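Local coordinates for protein uncharacterized esterase YxiM (Bacillus subtilis, PDB 2O14) that is uncharacterized but belongs to the GDSL lipolytic enzyme family and probably acts as an ester hydrolase, at residues A[235-240]-A[273-278]. Sequence-based numbering, arbitrary orientation.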
loop_
_atom_site.group_PDB
_atom_site.type_symbol
_atom_site.label_atom_id
_atom_site.label_comp_id
_atom_site.label_asym_id
_atom_site.label_seq_id
_atom_site.Cartn_x
_atom_site.Cartn_y
_atom_site.Cartn_z
HETATM N N MSE A 235 -3.420 0.490 10.745
HETATM C CA MSE A 235 -3.117 -0.897 11.071
HETATM C C MSE A 235 -1.662 -1.137 10.721
HETATM O O MSE A 235 -1.291 -1.176 9.545
HETATM C CB MSE A 235 -4.029 -1.819 10.276
HETATM C CG MSE A 235 -4.010 -3.252 10.740
HETATM SE SE MSE A 235 -5.702 -4.085 10.358
HETATM C CE MSE A 235 -6.479 -3.980 12.125
ATOM N N LEU A 236 -0.841 -1.296 11.756
ATOM C CA LEU A 236 0.597 -1.459 11.586
ATOM C C LEU A 236 1.172 -2.789 12.092
ATOM O O LEU A 236 0.917 -3.204 13.225
ATOM C CB LEU A 236 1.286 -0.270 12.283
ATOM C CG LEU A 236 2.782 0.066 12.189
ATOM C CD1 LEU A 236 3.562 -0.842 13.096
ATOM C CD2 LEU A 236 3.263 -0.046 10.756
ATOM N N GLN A 237 1.933 -3.463 11.234
ATOM C CA GLN A 237 2.581 -4.720 11.602
ATOM C C GLN A 237 3.994 -4.775 11.032
ATOM O O GLN A 237 4.187 -5.020 9.837
ATOM C CB GLN A 237 1.804 -5.942 11.104
ATOM C CG GLN A 237 2.518 -7.260 11.454
ATOM C CD GLN A 237 1.803 -8.501 10.953
ATOM O OE1 GLN A 237 0.679 -8.787 11.363
ATOM N NE2 GLN A 237 2.458 -9.247 10.066
ATOM N N LEU A 238 4.971 -4.535 11.897
ATOM C CA LEU A 238 6.376 -4.572 11.514
ATOM C C LEU A 238 7.121 -5.310 12.616
ATOM O O LEU A 238 6.557 -5.581 13.678
ATOM C CB LEU A 238 6.930 -3.149 11.358
ATOM C CG LEU A 238 6.415 -2.334 10.166
ATOM C CD1 LEU A 238 6.829 -0.878 10.315
ATOM C CD2 LEU A 238 6.963 -2.914 8.867
ATOM N N GLY A 239 8.381 -5.643 12.366
ATOM C CA GLY A 239 9.162 -6.350 13.363
ATOM C C GLY A 239 9.948 -7.505 12.770
ATOM O O GLY A 239 10.971 -7.921 13.324
ATOM N N ILE A 240 9.482 -8.023 11.638
ATOM C CA ILE A 240 10.153 -9.138 10.994
ATOM C C ILE A 240 11.543 -8.747 10.496
ATOM O O ILE A 240 12.553 -9.285 10.959
ATOM C CB ILE A 240 9.310 -9.685 9.817
ATOM C CG1 ILE A 240 7.974 -10.217 10.344
ATOM C CG2 ILE A 240 10.065 -10.799 9.096
ATOM C CD1 ILE A 240 7.054 -10.744 9.255
ATOM N N ILE A 273 -3.913 0.406 15.490
ATOM C CA ILE A 273 -4.069 -1.011 15.788
ATOM C C ILE A 273 -2.737 -1.689 15.478
ATOM O O ILE A 273 -2.368 -1.827 14.307
ATOM C CB ILE A 273 -5.154 -1.679 14.910
ATOM C CG1 ILE A 273 -6.511 -1.007 15.134
ATOM C CG2 ILE A 273 -5.236 -3.168 15.238
ATOM C CD1 ILE A 273 -7.558 -1.427 14.136
ATOM N N LEU A 274 -2.017 -2.098 16.519
ATOM C CA LEU A 274 -0.732 -2.768 16.332
ATOM C C LEU A 274 -0.944 -4.273 16.212
ATOM O O LEU A 274 -1.831 -4.834 16.855
ATOM C CB LEU A 274 0.200 -2.488 17.511
ATOM C CG LEU A 274 0.608 -1.038 17.776
ATOM C CD1 LEU A 274 1.479 -0.997 19.014
ATOM C CD2 LEU A 274 1.356 -0.464 16.572
ATOM N N SER A 275 -0.127 -4.922 15.386
ATOM C CA SER A 275 -0.229 -6.362 15.197
ATOM C C SER A 275 1.117 -7.051 15.363
ATOM O O SER A 275 2.128 -6.588 14.839
ATOM C CB SER A 275 -0.783 -6.669 13.804
ATOM O OG SER A 275 -0.793 -8.067 13.550
ATOM N N THR A 276 1.134 -8.152 16.105
ATOM C CA THR A 276 2.364 -8.911 16.292
ATOM C C THR A 276 2.470 -9.808 15.064
ATOM O O THR A 276 1.572 -10.601 14.787
ATOM C CB THR A 276 2.309 -9.775 17.573
ATOM O OG1 THR A 276 1.148 -10.616 17.537
ATOM C CG2 THR A 276 2.251 -8.881 18.813
ATOM N N PRO A 277 3.558 -9.676 14.290
ATOM C CA PRO A 277 3.679 -10.520 13.099
ATOM C C PRO A 277 3.747 -12.020 13.377
ATOM O O PRO A 277 4.395 -12.462 14.331
ATOM C CB PRO A 277 4.936 -9.977 12.409
ATOM C CG PRO A 277 5.730 -9.378 13.528
ATOM C CD PRO A 277 4.682 -8.728 14.396
ATOM N N GLN A 278 3.056 -12.800 12.552
ATOM C CA GLN A 278 3.062 -14.249 12.710
ATOM C C GLN A 278 4.472 -14.776 12.482
ATOM O O GLN A 278 5.324 -14.066 11.936
ATOM C CB GLN A 278 2.087 -14.904 11.736
ATOM C CG GLN A 278 1.617 -14.018 10.606
ATOM C CD GLN A 278 2.729 -13.602 9.683
ATOM O OE1 GLN A 278 3.501 -14.436 9.214
ATOM N NE2 GLN A 278 2.817 -12.309 9.404
HETATM O O HOH W 1 4.061 -4.444 14.787
#
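L236 bonds through its backbone to both I273 and S275, pairing strands 233-237 and 271-275 in parallel. L236 N donates to I273 O at 3.0 Å, and S275 N donates to L236 O at 3.0 Å. Past Q237 and S275 a water bridges the two chains, accepting from L238 N and donating to S275 O.

The side-chain bond is S275 OG to Q237 OE1, 2.7 Å. The hydroxyl lies in the amide plane, on a lone pair of the oxygen. Q237 has CG anti to the backbone N (chi1 178°) and CD anti to CA (chi2 -179°), which carries its amide across to S275 and P277. W187 NE1 also bonds OE1, so two donors hold this buried oxygen. Replacing this glutamine with alanine removes the amide, which would probably leave S275 OG and W187 NE1 without their shared acceptor and open a gap beside P277.

The selenomethionine M235 bends at chi3 and sets CE tightly against I273, 3.4 Å from CD1. P277 CB packs against I240 CG1 at 3.7 Å.

Helix 251-266 links the two strands in a beta-alpha-beta unit of the SGNH-hydrolase-type parallel sheet. Strands 164-169 and 311-313 flank the pair, and helix 345-361 packs on M235 and I273 through L359.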